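PDB 7KSF: Protease/Reverse transcriptase/ribonuclease H from Eastern chimpanzee simian foamy virus, which carries protease, reverse transcriptase and ribonuclease H regions in one chain, and probably cleaves viral polyprotein and copies the RNA genome into DNA. Local coordinates for residues S31-E36 with Y56-K61; L94-L99 with L182-L187; G142-R147 with A336-S341; T246-N251 with V309-L314. The protein carries 1 engineered substitution. All blocks are in the same frame, centred on the assembly; numbering follows the deposited sequence.

Interaction 1. Residues S31-E36 with Y56-K61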
loop_
_atom_site.group_PDB
_atom_site.type_symbol
_atom_site.label_atom_id
_atom_site.label_comp_id
_atom_site.label_asym_id
_atom_site.label_seq_id
_atom_site.Cartn_x
_atom_site.Cartn_y
_atom_site.Cartn_z
ATOM N N SER A 31 12.211 -17.198 38.240
ATOM C CA SER A 31 13.643 -17.315 38.496
ATOM C C SER A 31 14.080 -16.650 39.797
ATOM O O SER A 31 15.217 -16.874 40.231
ATOM C CB SER A 31 14.433 -16.717 37.335
ATOM O OG SER A 31 14.333 -15.306 37.331
ATOM N N PHE A 32 13.225 -15.845 40.423
ATOM C CA PHE A 32 13.568 -15.186 41.676
ATOM C C PHE A 32 13.088 -15.944 42.905
ATOM O O PHE A 32 13.544 -15.641 44.013
ATOM C CB PHE A 32 12.989 -13.768 41.713
ATOM C CG PHE A 32 13.586 -12.845 40.695
ATOM C CD1 PHE A 32 14.826 -12.268 40.904
ATOM C CD2 PHE A 32 12.898 -12.543 39.534
ATOM C CE1 PHE A 32 15.373 -11.412 39.968
ATOM C CE2 PHE A 32 13.437 -11.690 38.596
ATOM C CZ PHE A 32 14.676 -11.123 38.813
ATOM N N LEU A 33 12.188 -16.911 42.746
ATOM C CA LEU A 33 11.579 -17.595 43.879
ATOM C C LEU A 33 12.190 -18.969 44.140
ATOM O O LEU A 33 11.629 -19.746 44.913
ATOM C CB LEU A 33 10.072 -17.722 43.659
ATOM C CG LEU A 33 9.371 -16.407 43.312
ATOM C CD1 LEU A 33 7.877 -16.628 43.204
ATOM C CD2 LEU A 33 9.684 -15.335 44.344
ATOM N N GLU A 34 13.328 -19.278 43.515
ATOM C CA GLU A 34 13.979 -20.560 43.761
ATOM C C GLU A 34 14.680 -20.565 45.114
ATOM O O GLU A 34 14.480 -21.477 45.925
ATOM C CB GLU A 34 14.963 -20.867 42.635
ATOM C CG GLU A 34 14.309 -20.991 41.271
ATOM C CD GLU A 34 15.313 -21.014 40.139
ATOM O OE1 GLU A 34 16.518 -20.799 40.398
ATOM O OE2 GLU A 34 14.898 -21.245 38.984
ATOM N N ASP A 35 15.505 -19.548 45.374
ATOM C CA ASP A 35 16.227 -19.472 46.638
ATOM C C ASP A 35 15.289 -19.290 47.825
ATOM O O ASP A 35 15.596 -19.750 48.931
ATOM C CB ASP A 35 17.237 -18.323 46.595
ATOM C CG ASP A 35 18.119 -18.366 45.363
ATOM O OD1 ASP A 35 18.395 -19.480 44.870
ATOM O OD2 ASP A 35 18.533 -17.286 44.890
ATOM N N GLU A 36 14.157 -18.621 47.622
ATOM C CA GLU A 36 13.272 -18.295 48.729
ATOM C C GLU A 36 12.545 -19.538 49.230
ATOM O O GLU A 36 12.218 -20.450 48.467
ATOM C CB GLU A 36 12.256 -17.232 48.307
ATOM C CG GLU A 36 12.881 -15.945 47.789
ATOM C CD GLU A 36 13.830 -15.303 48.785
ATOM O OE1 GLU A 36 13.570 -15.384 50.005
ATOM O OE2 GLU A 36 14.841 -14.717 48.346
ATOM N N TYR A 56 5.348 -17.737 48.864
ATOM C CA TYR A 56 6.461 -17.093 49.554
ATOM C C TYR A 56 6.050 -15.741 50.123
ATOM O O TYR A 56 4.862 -15.398 50.147
ATOM C CB TYR A 56 7.653 -16.911 48.608
ATOM C CG TYR A 56 7.976 -18.109 47.744
ATOM C CD1 TYR A 56 7.301 -18.333 46.550
ATOM C CD2 TYR A 56 8.975 -19.001 48.107
ATOM C CE1 TYR A 56 7.598 -19.419 45.752
ATOM C CE2 TYR A 56 9.282 -20.092 47.312
ATOM C CZ TYR A 56 8.590 -20.295 46.136
ATOM O OH TYR A 56 8.893 -21.380 45.344
ATOM N N TYR A 57 7.035 -14.963 50.575
ATOM C CA TYR A 57 6.799 -13.604 51.060
ATOM C C TYR A 57 8.101 -12.835 50.894
ATOM O O TYR A 57 9.040 -13.031 51.671
ATOM C CB TYR A 57 6.332 -13.611 52.512
ATOM C CG TYR A 57 5.757 -12.298 52.998
ATOM C CD1 TYR A 57 4.432 -11.964 52.760
ATOM C CD2 TYR A 57 6.540 -11.400 53.713
ATOM C CE1 TYR A 57 3.903 -10.764 53.207
ATOM C CE2 TYR A 57 6.021 -10.201 54.169
ATOM C CZ TYR A 57 4.701 -9.886 53.913
ATOM O OH TYR A 57 4.179 -8.693 54.363
ATOM N N VAL A 58 8.163 -11.973 49.876
ATOM C CA VAL A 58 9.393 -11.295 49.493
ATOM C C VAL A 58 9.158 -9.789 49.516
ATOM O O VAL A 58 8.027 -9.308 49.538
ATOM C CB VAL A 58 9.899 -11.741 48.104
ATOM C CG1 VAL A 58 10.274 -13.218 48.114
ATOM C CG2 VAL A 58 8.860 -11.454 47.030
ATOM N N THR A 59 10.263 -9.047 49.499
ATOM C CA THR A 59 10.250 -7.592 49.490
ATOM C C THR A 59 10.865 -7.086 48.195
ATOM O O THR A 59 11.852 -7.644 47.703
ATOM C CB THR A 59 11.015 -7.028 50.689
ATOM O OG1 THR A 59 10.523 -7.623 51.895
ATOM C CG2 THR A 59 10.837 -5.517 50.774
ATOM N N PHE A 60 10.279 -6.023 47.648
ATOM C CA PHE A 60 10.729 -5.455 46.387
ATOM C C PHE A 60 10.341 -3.984 46.340
ATOM O O PHE A 60 9.436 -3.537 47.045
ATOM C CB PHE A 60 10.139 -6.210 45.191
ATOM C CG PHE A 60 8.643 -6.323 45.229
ATOM C CD1 PHE A 60 7.847 -5.354 44.639
ATOM C CD2 PHE A 60 8.031 -7.398 45.852
ATOM C CE1 PHE A 60 6.472 -5.454 44.671
ATOM C CE2 PHE A 60 6.655 -7.504 45.889
ATOM C CZ PHE A 60 5.875 -6.530 45.297
ATOM N N LYS A 61 11.040 -3.237 45.490
ATOM C CA LYS A 61 10.791 -1.816 45.320
ATOM C C LYS A 61 9.813 -1.578 44.178
ATOM O O LYS A 61 9.899 -2.220 43.128
ATOM C CB LYS A 61 12.093 -1.062 45.044
ATOM C CG LYS A 61 13.117 -1.139 46.159
ATOM C CD LYS A 61 14.378 -0.374 45.787
ATOM C CE LYS A 61 15.436 -0.487 46.875
ATOM N NZ LYS A 61 16.690 0.229 46.508
#
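Leu33 and Glu36 meet the ring of Tyr56 in two different ways, one over a face and the other at the rim. The facial contact is a CH-pi interaction: Leu33 CB sits 4.0 Å from the centroid of the Tyr56 ring and is displaced toward its rim. Leu33 CD1 lies beyond the CD1-CE1 side of the ring, 3.8 Å from Tyr56 CE1. Leucine suits the place because it puts CB over the face and one methyl at the rim, and turns the other methyl toward Val58. At the edge, near the ring plane, the partner is polar: the backbone oxygen Glu36 O lies 3.2 Å from Tyr56 CE2, on the electron-poor C-H side of the ring. The hydroxyl end also approaches the loop, with Tyr56 OH 3.2 Å from Leu33 O.

The remaining contacts are apolar. Glu36 CB packs on Tyr56 CD2 at 3.7 Å, and Glu36 CG reaches Val58 CG1 at 3.8 Å. A bend at chi2 (-57°) lets the methylenes lie against the strand while the carboxylate goes to Lys11, which forms a salt bridge with OE2. Glutamate thus serves both as a short hydrocarbon surface and as a charge partner, and valine offers a compact beta-branched side chain suited to a strand.

Within the aspartic protease region, the loop that follows strand 26-29 is thereby folded down onto strand 52-62. Leu33 and Val58 both touch Ile28 of strand 26-29. Behind them, strand 65-74 pairs with strand 52-62, Tyr56 bonding to Val71 through the backbone.

Interaction 2. Residues L94-L99 with L182-L187; sequences LQLTIL and LKQGVL
Gln184 carries its side chain across the methyl groups of Leu96, the two meeting at about a right angle. From CB the chain leaves with CG anti to the backbone carbonyl carbon (chi1 -58°) and stays extended to the amide, a course that carries it across the leucine methyls. Gln184 CG lies 3.9 Å from Leu96 CD2. The amide carbon, Gln184 CD, comes next, 3.8 Å from Leu96 CD1. At the tip Gln184 NE2 is closest to Leu96 CD1, at 3.7 Å, and Gln184 OE1 lies between Leu96 CD1 and Leu94 CD2, 4.1 Å from each. Both ends of this buried amide are satisfied by polar partners, NE2 donating to Asn139 O and OE1 accepting from Val141 N. Glutamine fits here because its flat group can rest on leucine methyls while its donor and acceptor both bond to the backbone of the neighbouring loop.

The residue stands in the last turn of helix 171-184. Gly185, with positive phi, follows it in a Schellman motif that ends the helix, and a glycine readily adopts that conformation. The contact thus lies between the end of this helix and the irregular chain before helix 102-112.

One residue earlier, Lys183 reaches the same chain from the more exposed side. Its stem is extended, and Lys183 NZ makes a weak hydrogen bond of 3.3 Å to Gln95 O. Lys183 CE also comes near Gln95 O, at 4.0 Å. A long, flexible lysine can bridge to the carbonyl while its ammonium group stays near solvent, and its side chain also touches Gln4.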
loop_
_atom_site.group_PDB
_atom_site.type_symbol
_atom_site.label_atom_id
_atom_site.label_comp_id
_atom_site.label_asym_id
_atom_site.label_seq_id
_atom_site.Cartn_x
_atom_site.Cartn_y
_atom_site.Cartn_z
ATOM N N LEU A 94 -2.296 4.175 30.285
ATOM C CA LEU A 94 -1.030 4.399 29.608
ATOM C C LEU A 94 -1.059 5.734 28.874
ATOM O O LEU A 94 -2.048 6.085 28.229
ATOM C CB LEU A 94 -0.738 3.263 28.631
ATOM C CG LEU A 94 0.489 3.439 27.741
ATOM C CD1 LEU A 94 1.764 3.548 28.566
ATOM C CD2 LEU A 94 0.583 2.287 26.763
ATOM N N GLN A 95 0.034 6.485 28.989
ATOM C CA GLN A 95 0.151 7.799 28.365
ATOM C C GLN A 95 1.514 7.887 27.695
ATOM O O GLN A 95 2.541 7.960 28.378
ATOM C CB GLN A 95 -0.025 8.921 29.392
ATOM C CG GLN A 95 -1.410 8.989 30.028
ATOM C CD GLN A 95 -2.348 9.937 29.304
ATOM O OE1 GLN A 95 -1.930 10.979 28.796
ATOM N NE2 GLN A 95 -3.630 9.579 29.248
ATOM N N LEU A 96 1.526 7.882 26.368
ATOM C CA LEU A 96 2.757 7.960 25.604
ATOM C C LEU A 96 2.798 9.350 24.970
ATOM O O LEU A 96 2.016 10.237 25.330
ATOM C CB LEU A 96 2.714 6.939 24.465
ATOM C CG LEU A 96 2.744 5.471 24.907
ATOM C CD1 LEU A 96 2.603 4.572 23.701
ATOM C CD2 LEU A 96 4.027 5.163 25.661
ATOM N N THR A 97 3.735 9.567 23.930
ATOM C CA THR A 97 4.143 10.904 23.515
ATOM C C THR A 97 3.099 11.564 22.622
ATOM O O THR A 97 2.521 12.593 22.987
ATOM C CB THR A 97 5.489 10.840 22.799
ATOM O OG1 THR A 97 6.424 10.106 23.605
ATOM C CG2 THR A 97 6.024 12.242 22.571
ATOM N N ILE A 98 2.850 10.996 21.448
ATOM C CA ILE A 98 2.019 11.618 20.424
ATOM C C ILE A 98 0.719 10.840 20.297
ATOM O O ILE A 98 0.730 9.608 20.188
ATOM C CB ILE A 98 2.749 11.682 19.072
ATOM C CG1 ILE A 98 4.022 12.517 19.187
ATOM C CG2 ILE A 98 1.830 12.244 17.997
ATOM C CD1 ILE A 98 4.811 12.584 17.904
ATOM N N LEU A 99 -0.397 11.561 20.297
ATOM C CA LEU A 99 -1.708 10.975 20.066
ATOM C C LEU A 99 -2.015 11.017 18.575
ATOM O O LEU A 99 -1.881 12.066 17.938
ATOM C CB LEU A 99 -2.766 11.737 20.861
ATOM C CG LEU A 99 -4.212 11.255 20.814
ATOM C CD1 LEU A 99 -4.349 9.889 21.464
ATOM C CD2 LEU A 99 -5.088 12.276 21.513
ATOM N N LEU A 182 10.899 2.138 25.636
ATOM C CA LEU A 182 11.438 2.002 26.983
ATOM C C LEU A 182 10.342 2.186 28.018
ATOM O O LEU A 182 10.296 1.475 29.029
ATOM C CB LEU A 182 12.559 3.016 27.217
ATOM C CG LEU A 182 13.919 2.769 26.577
ATOM C CD1 LEU A 182 14.751 4.034 26.677
ATOM C CD2 LEU A 182 14.632 1.605 27.242
ATOM N N LYS A 183 9.441 3.141 27.776
ATOM C CA LYS A 183 8.358 3.393 28.719
ATOM C C LYS A 183 7.414 2.204 28.791
ATOM O O LYS A 183 6.939 1.842 29.873
ATOM C CB LYS A 183 7.602 4.662 28.324
ATOM C CG LYS A 183 6.844 5.330 29.466
ATOM C CD LYS A 183 6.309 6.690 29.047
ATOM C CE LYS A 183 6.000 7.560 30.254
ATOM N NZ LYS A 183 5.349 8.842 29.869
ATOM N N GLN A 184 7.139 1.576 27.648
ATOM C CA GLN A 184 6.333 0.365 27.597
ATOM C C GLN A 184 7.123 -0.885 27.942
ATOM O O GLN A 184 6.537 -1.970 28.010
ATOM C CB GLN A 184 5.717 0.206 26.209
ATOM C CG GLN A 184 4.855 1.370 25.795
ATOM C CD GLN A 184 4.332 1.219 24.392
ATOM O OE1 GLN A 184 3.298 0.590 24.169
ATOM N NE2 GLN A 184 5.047 1.787 23.430
ATOM N N GLY A 185 8.430 -0.763 28.150
ATOM C CA GLY A 185 9.250 -1.919 28.433
ATOM C C GLY A 185 9.585 -2.770 27.234
ATOM O O GLY A 185 10.134 -3.863 27.405
ATOM N N VAL A 186 9.266 -2.309 26.023
ATOM C CA VAL A 186 9.651 -3.046 24.827
ATOM C C VAL A 186 11.168 -3.097 24.703
ATOM O O VAL A 186 11.730 -4.101 24.254
ATOM C CB VAL A 186 8.994 -2.413 23.584
ATOM C CG1 VAL A 186 9.201 -3.293 22.362
ATOM C CG2 VAL A 186 7.515 -2.185 23.841
ATOM N N LEU A 187 11.851 -2.030 25.109
ATOM C CA LEU A 187 13.304 -1.988 25.145
ATOM C C LEU A 187 13.784 -1.980 26.587
ATOM O O LEU A 187 13.211 -1.295 27.440
ATOM C CB LEU A 187 13.844 -0.754 24.426
ATOM C CG LEU A 187 13.659 -0.739 22.914
ATOM C CD1 LEU A 187 14.229 0.543 22.358
ATOM C CD2 LEU A 187 14.335 -1.945 22.287
#

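Interaction 3. Residues G142-R147 with A336-S341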
loop_
_atom_site.group_PDB
_atom_site.type_symbol
_atom_site.label_atom_id
_atom_site.label_comp_id
_atom_site.label_asym_id
_atom_site.label_seq_id
_atom_site.Cartn_x
_atom_site.Cartn_y
_atom_site.Cartn_z
ATOM N N GLY A 142 0.843 -3.539 22.058
ATOM C CA GLY A 142 0.032 -4.327 22.967
ATOM C C GLY A 142 0.805 -5.500 23.539
ATOM O O GLY A 142 1.773 -5.974 22.940
ATOM N N HIS A 143 0.378 -5.964 24.710
ATOM C CA HIS A 143 0.969 -7.133 25.341
ATOM C C HIS A 143 0.178 -8.379 24.970
ATOM O O HIS A 143 -1.056 -8.366 24.955
ATOM C CB HIS A 143 1.012 -6.974 26.864
ATOM C CG HIS A 143 1.611 -8.147 27.577
ATOM N ND1 HIS A 143 2.928 -8.522 27.419
ATOM C CD2 HIS A 143 1.072 -9.028 28.454
ATOM C CE1 HIS A 143 3.173 -9.585 28.166
ATOM N NE2 HIS A 143 2.063 -9.912 28.803
ATOM N N ARG A 144 0.899 -9.452 24.674
ATOM C CA ARG A 144 0.310 -10.722 24.257
ATOM C C ARG A 144 0.591 -11.763 25.335
ATOM O O ARG A 144 1.738 -12.181 25.515
ATOM C CB ARG A 144 0.878 -11.152 22.907
ATOM C CG ARG A 144 0.268 -12.417 22.360
ATOM C CD ARG A 144 -1.176 -12.202 21.966
ATOM N NE ARG A 144 -1.739 -13.401 21.358
ATOM C CZ ARG A 144 -2.220 -14.429 22.049
ATOM N NH1 ARG A 144 -2.206 -14.400 23.375
ATOM N NH2 ARG A 144 -2.712 -15.484 21.419
ATOM N N LYS A 145 -0.456 -12.181 26.049
ATOM C CA LYS A 145 -0.328 -13.168 27.122
ATOM C C LYS A 145 -0.048 -14.537 26.505
ATOM O O LYS A 145 -0.927 -15.390 26.368
ATOM C CB LYS A 145 -1.583 -13.192 27.985
ATOM C CG LYS A 145 -1.848 -11.905 28.749
ATOM C CD LYS A 145 -3.131 -12.006 29.560
ATOM C CE LYS A 145 -3.393 -10.729 30.345
ATOM N NZ LYS A 145 -4.684 -10.781 31.090
ATOM N N ILE A 146 1.217 -14.746 26.135
ATOM C CA ILE A 146 1.652 -15.976 25.487
ATOM C C ILE A 146 2.990 -16.391 26.086
ATOM O O ILE A 146 3.710 -15.585 26.679
ATOM C CB ILE A 146 1.766 -15.806 23.952
ATOM C CG1 ILE A 146 1.786 -17.165 23.247
ATOM C CG2 ILE A 146 3.001 -14.993 23.594
ATOM C CD1 ILE A 146 1.973 -17.072 21.746
ATOM N N ARG A 147 3.304 -17.676 25.950
ATOM C CA ARG A 147 4.586 -18.189 26.406
ATOM C C ARG A 147 5.708 -17.495 25.646
ATOM O O ARG A 147 5.724 -17.543 24.404
ATOM C CB ARG A 147 4.665 -19.702 26.210
ATOM C CG ARG A 147 3.711 -20.489 27.093
ATOM C CD ARG A 147 4.012 -21.979 27.041
ATOM N NE ARG A 147 3.132 -22.751 27.915
ATOM C CZ ARG A 147 3.412 -23.057 29.180
ATOM N NH1 ARG A 147 4.549 -22.656 29.727
ATOM N NH2 ARG A 147 2.550 -23.765 29.899
ATOM N N ALA A 336 -6.663 -10.920 22.748
ATOM C CA ALA A 336 -5.266 -11.332 22.716
ATOM C C ALA A 336 -4.337 -10.206 23.155
ATOM O O ALA A 336 -3.292 -10.464 23.763
ATOM C CB ALA A 336 -4.888 -11.808 21.310
ATOM N N GLY A 337 -4.710 -8.965 22.873
ATOM C CA GLY A 337 -3.859 -7.824 23.132
ATOM C C GLY A 337 -3.266 -7.178 21.901
ATOM O O GLY A 337 -2.305 -6.409 22.027
ATOM N N TYR A 338 -3.793 -7.479 20.718
ATOM C CA TYR A 338 -3.298 -6.859 19.502
ATOM C C TYR A 338 -3.890 -5.463 19.340
ATOM O O TYR A 338 -4.903 -5.106 19.950
ATOM C CB TYR A 338 -3.623 -7.722 18.284
ATOM C CG TYR A 338 -2.788 -8.980 18.195
ATOM C CD1 TYR A 338 -1.462 -8.926 17.793
ATOM C CD2 TYR A 338 -3.327 -10.221 18.504
ATOM C CE1 TYR A 338 -0.694 -10.070 17.704
ATOM C CE2 TYR A 338 -2.565 -11.375 18.418
ATOM C CZ TYR A 338 -1.249 -11.292 18.017
ATOM O OH TYR A 338 -0.485 -12.436 17.929
ATOM N N VAL A 339 -3.232 -4.661 18.504
ATOM C CA VAL A 339 -3.577 -3.260 18.313
ATOM C C VAL A 339 -3.708 -3.005 16.819
ATOM O O VAL A 339 -2.801 -3.342 16.048
ATOM C CB VAL A 339 -2.520 -2.328 18.932
ATOM C CG1 VAL A 339 -2.800 -0.897 18.556
ATOM C CG2 VAL A 339 -2.494 -2.486 20.442
ATOM N N VAL A 340 -4.840 -2.425 16.413
ATOM C CA VAL A 340 -5.149 -2.159 15.012
ATOM C C VAL A 340 -4.892 -0.689 14.718
ATOM O O VAL A 340 -5.275 0.192 15.499
ATOM C CB VAL A 340 -6.608 -2.533 14.685
ATOM C CG1 VAL A 340 -6.915 -2.284 13.217
ATOM C CG2 VAL A 340 -6.884 -3.979 15.054
ATOM N N SER A 341 -4.245 -0.419 13.587
ATOM C CA SER A 341 -3.992 0.941 13.126
ATOM C C SER A 341 -5.035 1.298 12.075
ATOM O O SER A 341 -5.061 0.709 10.991
ATOM C CB SER A 341 -2.581 1.069 12.556
ATOM O OG SER A 341 -2.401 2.321 11.915
#
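Arg144 lays one face of its guanidinium group over the methyl of Ala336, the nearest pair being Arg144 NE and Ala336 CB at 3.5 Å. A bend at chi2 (69°) turns the chain so that Arg144 CD also comes within 3.3 Å of Ala336 O. At the guanidinium edge, in its plane, stands Tyr338 CZ; CE2 of Tyr338 is 3.7 Å from Arg144 NE, and the ring plane is turned 78° from that of the guanidinium. Alanine's single methyl lets the flat cation lie directly on it.

Beneath these side chains the two backbones run nearly antiparallel and very close, the CA atoms of Arg144 and Gly337 being 5.2 Å apart. Glycine suits both sides, since a CB on Gly142 or Gly337 would point into the opposite backbone. Two CA-H...O contacts result: Gly142 CA to Gly337 O at 3.3 Å, and Gly337 CA to His143 O at 3.4 Å, the latter with 166° at the hydrogen. Gly337, with positive phi, also closes helix 319-336 as the C-prime residue of a Schellman motif.

No hydrogen bond spans the pair of segments. They meet by van der Waals packing of backbone and side chains, while the polar ends are satisfied by Asp294 of helix 287-299: Arg144 NH2 forms a salt bridge with its OD2 and Tyr338 OH bonds to its OD1, which probably helps fix both groups.

Interaction 4. Residues T246-N251 with V309-L314; sequences TLDLAN and VDDIYL
Asp248 and Asp310 point their carboxylates at one another, with the two planes 79° apart and OD1 of Asp248 2.7 Å from OD2 of Asp310. They lie in the palm of the polymerase: Val309, Asp310 and Asp311 belong to the YVDD sequence of reverse transcriptases, on a hairpin beside strand 243-249. By analogy with relatives, the three aspartates probably form the metal-binding polymerase site, although no metal is present at this place. Aspartate suits such a role because its short stem brings the oxygens close to the sheet.

The aspartates reach the cluster by different routes. Asp310 has CG between its backbone N and carbonyl carbon (chi1 60°), which swings the group toward Asp248, whereas Asp248 extends its own CG anti to the backbone N. Asp311 comes less near, its OD1 3.7 Å from Asp248 OD1.

Leu249 and Ile312 approach each other at a slant, Leu249 CD2 lying 4.2 Å from Ile312 CD1. Their branched chains suit an apolar layer, and they continue it onto helix 287-299, Leu249 against Phe291 and Ile312 against Leu299. Leu247, on the same face of the sheet as Ile312, packs on Phe330 of helix 319-336.

The strands are antiparallel but loosely bonded: Leu247 N to Ile312 O and Ile312 N to Leu247 O are both weak at 3.3 Å, with a CA-H...O contact from Thr246 to Ile312 O beside them. Toward the aspartates the last bond, also weak, runs from Leu249 N to Asp310 O at 3.5 Å.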
loop_
_atom_site.group_PDB
_atom_site.type_symbol
_atom_site.label_atom_id
_atom_site.label_comp_id
_atom_site.label_asym_id
_atom_site.label_seq_id
_atom_site.Cartn_x
_atom_site.Cartn_y
_atom_site.Cartn_z
ATOM N N THR A 246 -9.492 -4.875 5.120
ATOM C CA THR A 246 -8.117 -5.113 5.526
ATOM C C THR A 246 -7.810 -4.287 6.769
ATOM O O THR A 246 -8.195 -3.117 6.859
ATOM C CB THR A 246 -7.134 -4.771 4.404
ATOM O OG1 THR A 246 -5.800 -4.747 4.927
ATOM C CG2 THR A 246 -7.453 -3.420 3.801
ATOM N N LEU A 247 -7.125 -4.907 7.729
ATOM C CA LEU A 247 -6.783 -4.278 9.001
ATOM C C LEU A 247 -5.279 -4.353 9.202
ATOM O O LEU A 247 -4.718 -5.448 9.290
ATOM C CB LEU A 247 -7.496 -4.959 10.167
ATOM C CG LEU A 247 -9.010 -4.816 10.209
ATOM C CD1 LEU A 247 -9.563 -5.654 11.340
ATOM C CD2 LEU A 247 -9.380 -3.356 10.386
ATOM N N ASP A 248 -4.635 -3.197 9.296
ATOM C CA ASP A 248 -3.197 -3.137 9.504
ATOM C C ASP A 248 -2.901 -3.175 10.998
ATOM O O ASP A 248 -3.454 -2.383 11.766
ATOM C CB ASP A 248 -2.615 -1.871 8.876
ATOM C CG ASP A 248 -1.124 -1.735 9.115
ATOM O OD1 ASP A 248 -0.447 -2.771 9.283
ATOM O OD2 ASP A 248 -0.631 -0.587 9.132
ATOM N N LEU A 249 -2.033 -4.096 11.404
ATOM C CA LEU A 249 -1.631 -4.183 12.797
ATOM C C LEU A 249 -0.480 -3.219 13.080
ATOM O O LEU A 249 0.202 -2.741 12.172
ATOM C CB LEU A 249 -1.232 -5.618 13.154
ATOM C CG LEU A 249 -2.339 -6.662 12.952
ATOM C CD1 LEU A 249 -1.871 -8.051 13.361
ATOM C CD2 LEU A 249 -3.598 -6.275 13.709
ATOM N N ALA A 250 -0.276 -2.930 14.363
ATOM C CA ALA A 250 0.704 -1.929 14.784
ATOM C C ALA A 250 2.011 -2.616 15.178
ATOM O O ALA A 250 2.398 -2.674 16.346
ATOM C CB ALA A 250 0.147 -1.090 15.928
ATOM N N ASN A 251 2.702 -3.131 14.159
ATOM C CA ASN A 251 3.934 -3.902 14.335
ATOM C C ASN A 251 3.843 -5.083 15.309
ATOM O O ASN A 251 4.482 -5.120 16.359
ATOM C CB ASN A 251 5.098 -2.983 14.725
ATOM C CG ASN A 251 5.715 -2.279 13.529
ATOM O OD1 ASN A 251 5.078 -2.127 12.486
ATOM N ND2 ASN A 251 6.964 -1.852 13.674
ATOM N N VAL A 309 1.923 -11.098 7.341
ATOM C CA VAL A 309 2.572 -10.082 8.157
ATOM C C VAL A 309 1.559 -9.346 9.046
ATOM O O VAL A 309 0.763 -9.977 9.741
ATOM C CB VAL A 309 3.387 -9.108 7.281
ATOM C CG1 VAL A 309 4.178 -8.146 8.156
ATOM C CG2 VAL A 309 4.318 -9.882 6.361
ATOM N N ASP A 310 1.589 -8.017 9.011
ATOM C CA ASP A 310 0.638 -7.178 9.740
ATOM C C ASP A 310 -0.791 -7.209 9.189
ATOM O O ASP A 310 -1.758 -7.215 9.948
ATOM C CB ASP A 310 1.143 -5.734 9.793
ATOM C CG ASP A 310 1.331 -5.132 8.417
ATOM O OD1 ASP A 310 1.047 -5.828 7.420
ATOM O OD2 ASP A 310 1.763 -3.963 8.330
ATOM N N ASP A 311 -0.908 -7.214 7.865
ATOM C CA ASP A 311 -2.202 -7.195 7.181
ATOM C C ASP A 311 -3.114 -8.406 7.390
ATOM O O ASP A 311 -2.654 -9.545 7.467
ATOM C CB ASP A 311 -1.999 -6.964 5.682
ATOM C CG ASP A 311 -1.269 -5.668 5.385
ATOM O OD1 ASP A 311 -1.057 -4.876 6.327
ATOM O OD2 ASP A 311 -0.911 -5.442 4.213
ATOM N N ILE A 312 -4.413 -8.133 7.476
ATOM C CA ILE A 312 -5.436 -9.160 7.655
ATOM C C ILE A 312 -6.519 -8.992 6.586
ATOM O O ILE A 312 -6.874 -7.868 6.231
ATOM C CB ILE A 312 -6.077 -9.086 9.051
ATOM C CG1 ILE A 312 -5.010 -9.240 10.136
ATOM C CG2 ILE A 312 -7.149 -10.154 9.202
ATOM C CD1 ILE A 312 -5.561 -9.224 11.543
ATOM N N TYR A 313 -7.032 -10.104 6.070
ATOM C CA TYR A 313 -8.058 -10.058 5.024
ATOM C C TYR A 313 -9.378 -10.730 5.409
ATOM O O TYR A 313 -9.393 -11.844 5.932
ATOM C CB TYR A 313 -7.515 -10.671 3.733
ATOM C CG TYR A 313 -8.457 -10.559 2.554
ATOM C CD1 TYR A 313 -9.397 -11.546 2.294
ATOM C CD2 TYR A 313 -8.398 -9.466 1.698
ATOM C CE1 TYR A 313 -10.258 -11.445 1.217
ATOM C CE2 TYR A 313 -9.253 -9.359 0.619
ATOM C CZ TYR A 313 -10.179 -10.351 0.383
ATOM O OH TYR A 313 -11.034 -10.247 -0.693
ATOM N N LEU A 314 -10.485 -10.039 5.137
ATOM C CA LEU A 314 -11.815 -10.550 5.430
ATOM C C LEU A 314 -12.724 -10.175 4.274
ATOM O O LEU A 314 -12.744 -9.013 3.859
ATOM C CB LEU A 314 -12.364 -9.987 6.743
ATOM C CG LEU A 314 -13.694 -10.607 7.171
ATOM C CD1 LEU A 314 -13.597 -12.124 7.152
ATOM C CD2 LEU A 314 -14.080 -10.112 8.551
#

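How the interactions relate
Interactions 3 and 4 touch and share a sheet: strand 340-341 neighbours strand 243-249, with probable hydrogen bonds from Ser341 N to Asp248 O (2.8 Å) and from Ala250 N to Val339 O (3.1 Å). The segment 336-341 of interaction 3 thus continues into the sheet whose strand 243-249 carries Asp248 of the probable polymerase site. Interactions 2 and 3 alternate along the chain; their centres are 15 Å apart and their nearest atoms about 5 Å. Interaction 1, in the protease region, stands off by 28 Å between centres from interactions 2 and 3, and by 41 Å from interaction 4. None includes Gly596 or Glu642, the calcium site in the ribonuclease H region.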